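Local structure of F5/8 type C domain protein (4ZRX) at residues T170-L173 against T174-E178; A203-Q206 against T207-L211; F538-I541 against M542-P545; D471-N474 against L475-G479. The protein is a putative alpha-L-fucosidase that probably removes fucose from glycans and carries an F5/8 type C domain of the kind that often binds carbohydrate. One frame throughout, in Å; residues are numbered along the deposited sequence.

Interaction 1. Residues T170-L173 against T174-E178; sequences TELL and TNYGE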
loop_
_atom_site.group_PDB
_atom_site.type_symbol
_atom_site.label_atom_id
_atom_site.label_comp_id
_atom_site.label_asym_id
_atom_site.label_seq_id
_atom_site.Cartn_x
_atom_site.Cartn_y
_atom_site.Cartn_z
ATOM N N THR A 170 -14.876 18.374 -17.044
ATOM C CA THR A 170 -16.170 19.006 -16.837
ATOM C C THR A 170 -17.279 17.997 -16.967
ATOM O O THR A 170 -18.163 17.973 -16.168
ATOM C CB THR A 170 -16.352 20.187 -17.800
ATOM O OG1 THR A 170 -15.315 21.158 -17.563
ATOM C CG2 THR A 170 -17.743 20.823 -17.666
ATOM N N GLU A 171 -17.191 17.066 -17.911
ATOM C CA GLU A 171 -18.231 16.035 -17.961
ATOM C C GLU A 171 -18.282 15.211 -16.665
ATOM O O GLU A 171 -19.368 14.955 -16.051
ATOM C CB GLU A 171 -17.994 15.104 -19.161
ATOM C CG GLU A 171 -18.238 15.781 -20.467
ATOM C CD GLU A 171 -17.698 15.040 -21.672
ATOM O OE1 GLU A 171 -16.750 14.171 -21.535
ATOM O OE2 GLU A 171 -18.208 15.385 -22.796
ATOM N N LEU A 172 -17.104 14.769 -16.243
ATOM C CA LEU A 172 -16.998 13.920 -15.058
ATOM C C LEU A 172 -17.459 14.605 -13.793
ATOM O O LEU A 172 -17.994 13.951 -12.905
ATOM C CB LEU A 172 -15.561 13.362 -14.907
ATOM C CG LEU A 172 -15.065 12.405 -15.998
ATOM C CD1 LEU A 172 -13.627 12.085 -15.814
ATOM C CD2 LEU A 172 -15.888 11.150 -15.943
ATOM N N LEU A 173 -17.264 15.916 -13.755
ATOM C CA LEU A 173 -17.579 16.688 -12.561
ATOM C C LEU A 173 -18.953 17.350 -12.589
ATOM O O LEU A 173 -19.319 18.033 -11.632
ATOM C CB LEU A 173 -16.490 17.730 -12.331
ATOM C CG LEU A 173 -15.061 17.202 -12.097
ATOM C CD1 LEU A 173 -14.190 18.313 -11.611
ATOM C CD2 LEU A 173 -14.934 16.043 -11.216
ATOM N N THR A 174 -19.685 17.184 -13.688
ATOM C CA THR A 174 -21.036 17.756 -13.882
ATOM C C THR A 174 -22.108 16.676 -13.834
ATOM O O THR A 174 -23.129 16.780 -13.100
ATOM C CB THR A 174 -21.102 18.488 -15.183
ATOM O OG1 THR A 174 -20.165 19.575 -15.175
ATOM C CG2 THR A 174 -22.574 19.058 -15.435
ATOM N N ASN A 175 -21.877 15.595 -14.591
ATOM C CA ASN A 175 -22.936 14.611 -14.819
ATOM C C ASN A 175 -23.002 13.455 -13.894
ATOM O O ASN A 175 -23.848 12.582 -14.065
ATOM C CB ASN A 175 -22.797 14.070 -16.255
ATOM C CG ASN A 175 -22.918 15.150 -17.290
ATOM O OD1 ASN A 175 -22.240 15.118 -18.325
ATOM N ND2 ASN A 175 -23.730 16.095 -17.017
ATOM N N TYR A 176 -22.144 13.413 -12.857
ATOM C CA TYR A 176 -22.100 12.238 -11.981
ATOM C C TYR A 176 -22.101 12.641 -10.489
ATOM O O TYR A 176 -21.332 12.043 -9.692
ATOM C CB TYR A 176 -20.828 11.451 -12.334
ATOM C CG TYR A 176 -20.800 11.056 -13.792
ATOM C CD1 TYR A 176 -21.570 9.970 -14.259
ATOM C CD2 TYR A 176 -20.120 11.803 -14.724
ATOM C CE1 TYR A 176 -21.619 9.653 -15.598
ATOM C CE2 TYR A 176 -20.163 11.468 -16.064
ATOM C CZ TYR A 176 -20.898 10.371 -16.497
ATOM O OH TYR A 176 -20.890 10.089 -17.857
ATOM N N GLY A 177 -22.934 13.622 -10.129
ATOM C CA GLY A 177 -23.104 13.950 -8.721
ATOM C C GLY A 177 -21.816 14.455 -8.066
ATOM O O GLY A 177 -20.902 14.901 -8.724
ATOM N N GLU A 178 -21.756 14.331 -6.752
ATOM C CA GLU A 178 -20.658 14.850 -5.969
ATOM C C GLU A 178 -19.431 13.954 -6.105
ATOM O O GLU A 178 -19.545 12.731 -6.083
ATOM C CB GLU A 178 -21.044 14.903 -4.474
ATOM C CG GLU A 178 -22.010 15.926 -4.009
ATOM C CD GLU A 178 -21.954 16.024 -2.466
ATOM O OE1 GLU A 178 -21.400 15.092 -1.765
ATOM O OE2 GLU A 178 -22.352 17.076 -2.001
HETATM O O HOH W 1 -20.231 14.848 -11.444
#
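The carbonyl oxygen of E171 takes two backbone N-H groups where helix 158-174 gives out. N175 N reaches E171 O at 3.0 Å with a nearly straight N-H...O angle of 169°, whereas T174 N, at 3.3 Å from the same E171 O, stands well above the carbonyl plane; both donors come from the same face. T174 OG1 donates to the preceding carbonyl, T170 O, at 2.7 Å, reaching back four residues. With OG1 anti to its own carbonyl carbon (chi1 -62°), the T174 side chain folds back along the helix, beside T170 and pointing the same way. Past N175 the Y176 ring lies alongside the E171 and L172 carbonyls. Its CD2 comes 3.5 Å from L172 O, which lies at the ring edge near its plane, while CE2 approaches the methyl L172 CD2 at 4.3 Å. A water donates to L172 O and G177 O and accepts from Y176 N, each at 2.8 Å, joining the last turn to the loop. With an alanine in place of Y176, the packing against L172 would probably be lost and D125, the partner of its hydroxyl, left without that hydrogen bond. L172 and Y176 both pack on V127 of helix 126-137 and on strand 140-145, while L173 and T174 meet helix 201-211, placing this helix end between two neighbouring helices of the TIM-type barrel, just ahead of strand 181-184.

Interaction 2. Residues A203-Q206 against T207-L211; sequences AFYQ and TIQRL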
loop_
_atom_site.group_PDB
_atom_site.type_symbol
_atom_site.label_atom_id
_atom_site.label_comp_id
_atom_site.label_asym_id
_atom_site.label_seq_id
_atom_site.Cartn_x
_atom_site.Cartn_y
_atom_site.Cartn_z
ATOM N N ALA A 203 -6.026 25.891 -14.383
ATOM C CA ALA A 203 -7.364 25.858 -14.961
ATOM C C ALA A 203 -8.092 24.585 -14.595
ATOM O O ALA A 203 -9.311 24.607 -14.394
ATOM C CB ALA A 203 -7.324 26.062 -16.490
ATOM N N PHE A 204 -7.362 23.468 -14.503
ATOM C CA PHE A 204 -7.984 22.214 -14.098
ATOM C C PHE A 204 -8.469 22.387 -12.676
ATOM O O PHE A 204 -9.569 21.937 -12.299
ATOM C CB PHE A 204 -7.025 21.019 -14.131
ATOM C CG PHE A 204 -6.331 20.760 -15.460
ATOM C CD1 PHE A 204 -6.726 21.379 -16.653
ATOM C CD2 PHE A 204 -5.301 19.822 -15.512
ATOM C CE1 PHE A 204 -6.061 21.118 -17.844
ATOM C CE2 PHE A 204 -4.625 19.554 -16.682
ATOM C CZ PHE A 204 -5.004 20.230 -17.875
ATOM N N TYR A 205 -7.646 23.017 -11.857
ATOM C CA TYR A 205 -8.050 23.239 -10.453
ATOM C C TYR A 205 -9.250 24.149 -10.310
ATOM O O TYR A 205 -10.128 23.915 -9.473
ATOM C CB TYR A 205 -6.861 23.761 -9.613
ATOM C CG TYR A 205 -7.047 23.658 -8.086
ATOM C CD1 TYR A 205 -7.920 22.737 -7.502
ATOM C CD2 TYR A 205 -6.326 24.486 -7.258
ATOM C CE1 TYR A 205 -8.039 22.647 -6.089
ATOM C CE2 TYR A 205 -6.473 24.459 -5.883
ATOM C CZ TYR A 205 -7.319 23.535 -5.306
ATOM O OH TYR A 205 -7.436 23.476 -3.929
ATOM N N GLN A 206 -9.306 25.203 -11.125
ATOM C CA GLN A 206 -10.460 26.106 -11.084
ATOM C C GLN A 206 -11.751 25.395 -11.473
ATOM O O GLN A 206 -12.776 25.578 -10.815
ATOM C CB GLN A 206 -10.229 27.377 -11.928
ATOM C CG GLN A 206 -9.014 28.237 -11.544
ATOM C CD GLN A 206 -8.811 28.432 -10.045
ATOM O OE1 GLN A 206 -7.715 28.148 -9.496
ATOM N NE2 GLN A 206 -9.867 28.850 -9.356
ATOM N N THR A 207 -11.657 24.439 -12.413
ATOM C CA THR A 207 -12.810 23.650 -12.798
ATOM C C THR A 207 -13.306 22.829 -11.656
ATOM O O THR A 207 -14.503 22.775 -11.384
ATOM C CB THR A 207 -12.455 22.765 -14.009
ATOM O OG1 THR A 207 -12.024 23.593 -15.086
ATOM C CG2 THR A 207 -13.634 21.911 -14.496
ATOM N N ILE A 208 -12.371 22.148 -10.990
ATOM C CA ILE A 208 -12.717 21.310 -9.872
ATOM C C ILE A 208 -13.400 22.119 -8.777
ATOM O O ILE A 208 -14.456 21.756 -8.268
ATOM C CB ILE A 208 -11.432 20.597 -9.311
ATOM C CG1 ILE A 208 -10.889 19.607 -10.324
ATOM C CG2 ILE A 208 -11.727 19.998 -7.971
ATOM C CD1 ILE A 208 -9.467 19.078 -9.963
ATOM N N GLN A 209 -12.789 23.234 -8.426
ATOM C CA GLN A 209 -13.329 24.094 -7.357
ATOM C C GLN A 209 -14.733 24.632 -7.657
ATOM O O GLN A 209 -15.569 24.765 -6.741
ATOM C CB GLN A 209 -12.379 25.250 -7.094
ATOM C CG GLN A 209 -11.140 24.826 -6.355
ATOM C CD GLN A 209 -10.189 25.965 -6.161
ATOM O OE1 GLN A 209 -10.440 26.822 -5.318
ATOM N NE2 GLN A 209 -9.133 26.030 -6.942
ATOM N N ARG A 210 -14.991 24.917 -8.922
ATOM C CA ARG A 210 -16.278 25.490 -9.313
ATOM C C ARG A 210 -17.361 24.463 -9.281
ATOM O O ARG A 210 -18.431 24.717 -8.745
ATOM C CB ARG A 210 -16.186 26.131 -10.685
ATOM C CG ARG A 210 -17.525 26.653 -11.181
ATOM C CD ARG A 210 -17.335 27.567 -12.359
ATOM N NE ARG A 210 -16.403 26.987 -13.312
ATOM C CZ ARG A 210 -16.703 26.085 -14.233
ATOM N NH1 ARG A 210 -17.946 25.639 -14.399
ATOM N NH2 ARG A 210 -15.740 25.639 -15.020
ATOM N N LEU A 211 -17.079 23.282 -9.853
ATOM C CA LEU A 211 -18.039 22.200 -9.936
ATOM C C LEU A 211 -18.176 21.346 -8.722
ATOM O O LEU A 211 -19.250 20.794 -8.464
ATOM C CB LEU A 211 -17.703 21.328 -11.131
ATOM C CG LEU A 211 -17.730 22.094 -12.467
ATOM C CD1 LEU A 211 -17.237 21.215 -13.608
ATOM C CD2 LEU A 211 -19.106 22.632 -12.805
#
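The Y205 ring offers one face to the amide end of Q209, four residues on, in an i to i+4 contact along helix 201-211. This helix lies in the crossover of the beta-alpha-beta unit formed with strands 181-184 and 216-219 of the TIM-type barrel. Q209 NE2 sits 3.1 Å above the ring plane of Y205, over its centre, and Q209 CG adds a CH-pi contact, 4.2 Å from the centroid of the Y205 ring. The amide is tilted 40° from the ring rather than laid flat on it. Y205 has CG anti to the backbone N (chi1 -164°), which carries the ring along the flank of the helix; Q209 runs extended beyond CG and then turns its amide back over that ring. From there NE2 also makes a weak hydrogen bond to Y205 O at 3.4 Å, so the backbone carbonyl and the ring of one residue both meet one amide nitrogen. At the ring edge CD1 faces I208 CB at 4.5 Å. An alanine in place of Y205 would probably leave the Q209 amide without its aromatic floor and freer to turn, and M217 of the neighbouring strand without one packing partner. I208 packs against V182, F184 and M217 of those strands, while F204 turns to F165 and I166 of helix 158-174. The regular helix bonds run on along the backbone: I208 N donates to F204 O, R210 N to Q206 O, and Q209 N to Y205 O at 2.9 Å with an N-H...O angle of 169°.

Interaction 3. Residues F538-I541 against M542-P545; sequences FSNI and MHNP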
loop_
_atom_site.group_PDB
_atom_site.type_symbol
_atom_site.label_atom_id
_atom_site.label_comp_id
_atom_site.label_asym_id
_atom_site.label_seq_id
_atom_site.Cartn_x
_atom_site.Cartn_y
_atom_site.Cartn_z
ATOM N N PHE A 538 24.582 -30.607 -8.205
ATOM C CA PHE A 538 23.544 -29.650 -8.609
ATOM C C PHE A 538 24.205 -28.802 -9.669
ATOM O O PHE A 538 24.743 -27.714 -9.388
ATOM C CB PHE A 538 23.133 -28.782 -7.431
ATOM C CG PHE A 538 22.357 -29.498 -6.367
ATOM C CD1 PHE A 538 21.199 -30.207 -6.683
ATOM C CD2 PHE A 538 22.777 -29.443 -5.040
ATOM C CE1 PHE A 538 20.476 -30.851 -5.677
ATOM C CE2 PHE A 538 22.061 -30.085 -4.034
ATOM C CZ PHE A 538 20.909 -30.810 -4.358
ATOM N N SER A 539 24.249 -29.349 -10.882
ATOM C CA SER A 539 25.106 -28.785 -11.907
ATOM C C SER A 539 24.700 -27.342 -12.213
ATOM O O SER A 539 23.502 -27.043 -12.316
ATOM C CB SER A 539 25.095 -29.627 -13.171
ATOM O OG SER A 539 25.723 -30.869 -12.863
ATOM N N ASN A 540 25.722 -26.492 -12.272
ATOM C CA ASN A 540 25.605 -25.078 -12.627
ATOM C C ASN A 540 24.848 -24.213 -11.623
ATOM O O ASN A 540 24.503 -23.053 -11.920
ATOM C CB ASN A 540 24.983 -24.948 -14.026
ATOM C CG ASN A 540 25.320 -23.626 -14.703
ATOM O OD1 ASN A 540 26.470 -23.138 -14.686
ATOM N ND2 ASN A 540 24.299 -23.037 -15.324
ATOM N N ILE A 541 24.614 -24.740 -10.413
ATOM C CA ILE A 541 23.768 -24.006 -9.443
ATOM C C ILE A 541 24.369 -22.662 -9.028
ATOM O O ILE A 541 23.644 -21.725 -8.742
ATOM C CB ILE A 541 23.446 -24.865 -8.225
ATOM C CG1 ILE A 541 22.155 -24.328 -7.566
ATOM C CG2 ILE A 541 24.695 -25.010 -7.314
ATOM C CD1 ILE A 541 21.367 -25.381 -6.952
HETATM N N MSE A 542 25.695 -22.578 -9.043
HETATM C CA MSE A 542 26.423 -21.387 -8.662
HETATM C C MSE A 542 26.332 -20.303 -9.735
HETATM O O MSE A 542 26.695 -19.185 -9.472
HETATM C CB MSE A 542 27.895 -21.724 -8.297
HETATM C CG MSE A 542 28.848 -21.937 -9.473
HETATM SE SE MSE A 542 28.583 -23.647 -10.452
HETATM C CE MSE A 542 30.289 -24.504 -9.820
ATOM N N HIS A 543 25.856 -20.646 -10.932
ATOM C CA HIS A 543 25.501 -19.675 -11.958
ATOM C C HIS A 543 23.990 -19.602 -12.232
ATOM O O HIS A 543 23.554 -18.766 -12.995
ATOM C CB HIS A 543 26.236 -20.034 -13.256
ATOM C CG HIS A 543 27.717 -20.160 -13.079
ATOM N ND1 HIS A 543 28.502 -19.101 -12.679
ATOM C CD2 HIS A 543 28.553 -21.222 -13.213
ATOM C CE1 HIS A 543 29.762 -19.495 -12.599
ATOM N NE2 HIS A 543 29.823 -20.774 -12.928
ATOM N N ASN A 544 23.201 -20.501 -11.657
ATOM C CA ASN A 544 21.760 -20.541 -11.852
ATOM C C ASN A 544 21.097 -21.116 -10.588
ATOM O O ASN A 544 20.934 -22.357 -10.456
ATOM C CB ASN A 544 21.384 -21.381 -13.072
ATOM C CG ASN A 544 19.837 -21.473 -13.256
ATOM O OD1 ASN A 544 19.076 -20.868 -12.507
ATOM N ND2 ASN A 544 19.398 -22.255 -14.198
ATOM N N PRO A 545 20.738 -20.236 -9.643
ATOM C CA PRO A 545 20.303 -20.698 -8.321
ATOM C C PRO A 545 18.807 -21.021 -8.254
ATOM O O PRO A 545 18.217 -21.043 -7.158
ATOM C CB PRO A 545 20.661 -19.510 -7.404
ATOM C CG PRO A 545 20.592 -18.309 -8.323
ATOM C CD PRO A 545 21.113 -18.793 -9.633
HETATM O O HOH W 2 21.489 -24.208 -15.317
#
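Backbone hydrogen bonds wind N540-N544 into consecutive turns, centred on N540 O. H543 N donates to N540 O at 2.9 Å. N544 N adds two weak bonds, one to the same N540 O and one to I541 O, the latter at 3.2 Å. Just before them, I541 N donates to F538 O and closes a type II beta turn with S539 and N540 at its corners, N540 taking the positive phi (67°) expected of the third position. A weaker polar contact runs from I541 CA to N544 O at 3.4 Å, of the CA-H...O kind.

Among the side chains, N540 OD1 meets the edge of the H543 ring, in its plane, 3.2 Å from CD2; the two side chains cross at about a right angle, with amide and ring planes 44° apart. The chi1 of N540 (-157°) sets CG across from the backbone N and carries the amide toward H543 and N544. Its other branch, ND2, shares a water with N544 ND2: both amides donate to it, at 3.0 Å from N540 and 3.1 Å from N544, bridging side chains whose amide planes are nearly perpendicular.

Apolar contacts are fewer. I541 CG1 lies 4.1 Å from P545 CA, and the selenium of M542, a selenomethionine, rests on the backbone of N540. I541 is buried against Y503 and Q548, while N540, H543 and N544 lie at the surface. The whole is a tightly turned loop between strands 530-532 and 548-552, an inter-strand connection in the beta-sandwich expected of an F5/8 type C domain.

Interaction 4. Residues D471-N474 against L475-G479; sequences DWNN and LPRSG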
loop_
_atom_site.group_PDB
_atom_site.type_symbol
_atom_site.label_atom_id
_atom_site.label_comp_id
_atom_site.label_asym_id
_atom_site.label_seq_id
_atom_site.Cartn_x
_atom_site.Cartn_y
_atom_site.Cartn_z
ATOM N N ASP A 471 5.576 -25.650 -6.685
ATOM C CA ASP A 471 5.144 -26.775 -7.498
ATOM C C ASP A 471 6.072 -27.979 -7.343
ATOM O O ASP A 471 5.693 -29.066 -7.730
ATOM C CB ASP A 471 5.018 -26.361 -8.967
ATOM C CG ASP A 471 3.922 -25.310 -9.184
ATOM O OD1 ASP A 471 2.995 -25.156 -8.314
ATOM O OD2 ASP A 471 4.002 -24.628 -10.236
ATOM N N TRP A 472 7.237 -27.770 -6.724
ATOM C CA TRP A 472 8.257 -28.809 -6.482
ATOM C C TRP A 472 8.224 -29.414 -5.051
ATOM O O TRP A 472 9.067 -30.301 -4.711
ATOM C CB TRP A 472 9.655 -28.234 -6.784
ATOM C CG TRP A 472 9.895 -26.844 -6.256
ATOM C CD1 TRP A 472 9.696 -25.679 -6.929
ATOM C CD2 TRP A 472 10.383 -26.479 -4.950
ATOM N NE1 TRP A 472 9.993 -24.604 -6.120
ATOM C CE2 TRP A 472 10.437 -25.064 -4.908
ATOM C CE3 TRP A 472 10.767 -27.210 -3.815
ATOM C CZ2 TRP A 472 10.873 -24.361 -3.786
ATOM C CZ3 TRP A 472 11.212 -26.518 -2.689
ATOM C CH2 TRP A 472 11.243 -25.086 -2.676
ATOM N N ASN A 473 7.257 -28.992 -4.224
ATOM C CA ASN A 473 7.062 -29.587 -2.893
ATOM C C ASN A 473 5.584 -29.762 -2.674
ATOM O O ASN A 473 4.837 -28.760 -2.691
ATOM C CB ASN A 473 7.635 -28.706 -1.789
ATOM C CG ASN A 473 7.488 -29.338 -0.390
ATOM O OD1 ASN A 473 7.978 -30.443 -0.150
ATOM N ND2 ASN A 473 6.839 -28.641 0.529
ATOM N N ASN A 474 5.139 -31.002 -2.479
ATOM C CA ASN A 474 3.718 -31.258 -2.246
ATOM C C ASN A 474 3.432 -31.876 -0.877
ATOM O O ASN A 474 2.333 -32.352 -0.638
ATOM C CB ASN A 474 3.135 -32.120 -3.371
ATOM C CG ASN A 474 3.638 -33.551 -3.323
ATOM O OD1 ASN A 474 4.593 -33.867 -2.571
ATOM N ND2 ASN A 474 3.018 -34.417 -4.115
ATOM N N LEU A 475 4.415 -31.838 0.020
ATOM C CA LEU A 475 4.230 -32.261 1.417
ATOM C C LEU A 475 4.473 -31.026 2.298
ATOM O O LEU A 475 5.637 -30.615 2.476
ATOM C CB LEU A 475 5.197 -33.398 1.796
ATOM C CG LEU A 475 4.882 -34.084 3.141
ATOM C CD1 LEU A 475 3.523 -34.776 3.108
ATOM C CD2 LEU A 475 5.960 -35.105 3.460
ATOM N N PRO A 476 3.378 -30.421 2.828
ATOM C CA PRO A 476 3.586 -29.137 3.527
ATOM C C PRO A 476 4.591 -29.297 4.674
ATOM O O PRO A 476 4.564 -30.313 5.393
ATOM C CB PRO A 476 2.182 -28.764 4.056
ATOM C CG PRO A 476 1.207 -29.529 3.196
ATOM C CD PRO A 476 1.942 -30.776 2.706
ATOM N N ARG A 477 5.484 -28.319 4.812
ATOM C CA ARG A 477 6.549 -28.404 5.821
ATOM C C ARG A 477 6.031 -28.266 7.252
ATOM O O ARG A 477 6.752 -28.617 8.195
ATOM C CB ARG A 477 7.626 -27.345 5.588
ATOM C CG ARG A 477 8.248 -27.434 4.221
ATOM C CD ARG A 477 9.505 -26.631 4.106
ATOM N NE ARG A 477 9.992 -26.716 2.732
ATOM C CZ ARG A 477 9.486 -26.057 1.677
ATOM N NH1 ARG A 477 8.445 -25.205 1.820
ATOM N NH2 ARG A 477 10.027 -26.246 0.462
ATOM N N SER A 478 4.796 -27.757 7.411
ATOM C CA SER A 478 4.124 -27.729 8.714
ATOM C C SER A 478 4.085 -29.093 9.437
ATOM O O SER A 478 3.995 -29.142 10.654
ATOM C CB SER A 478 2.695 -27.220 8.565
ATOM O OG SER A 478 1.883 -28.192 7.914
ATOM N N GLY A 479 4.093 -30.183 8.684
ATOM C CA GLY A 479 4.201 -31.519 9.250
ATOM C C GLY A 479 5.636 -31.993 9.485
ATOM O O GLY A 479 5.821 -33.053 10.077
#
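L475, N473 and R477 carry this contact, the asparagine reaching forward along the chain to the other two. N473 ND2 donates to L475 O at 3.0 Å, with an N-H...O angle of 139°, and stands above the carbonyl plane. N473 holds its amide trans to the main-chain N (chi1 -178°), which sends it along the direction of the following residues and so over that carbonyl. The same ND2 lies over one face of the R477 guanidinium, 3.8 Å above its plane and near its centre. N473 OD1 is engaged by V582 N on strand 580-584. In this F5/8 type C domain the segment is part of the loop that leads into strand 481-485, the first of a five-stranded antiparallel sheet of the beta-sandwich. L475 lays its side chain on V582 and V584 of strand 580-584; its own N is buried here without a partner in the model. R477 extends from CG to NE back toward W472. There NH2 comes 3.4 Å from W472 CZ3, which lies at the edge of the guanidinium in its plane, and the ring and guanidinium planes are 58° apart. The same NH2 forms a salt bridge with E470 and a hydrogen bond to I580 O, which probably fix the rotation of the group.

Along the chain the order is interaction 1, interaction 2, interaction 4, interaction 3. The first two belong to the TIM-type barrel of the fucosidase region: their centres are 12 Å apart and they touch, since helices 158-174 and 201-211 pack side by side, with T170 OG1 3.6 Å from T207 CG2. Strand 181-184 joins these two helices. Interactions 3 and 4 belong to the F5/8 type C domain, their centres 23 Å apart and their nearest atoms about 9 Å. The pairs lie on opposite sides of the chain's centre, with 53 to 60 Å between centres, each in its own domain: a helix end and a barrel helix in one, beta-sandwich loops in the other.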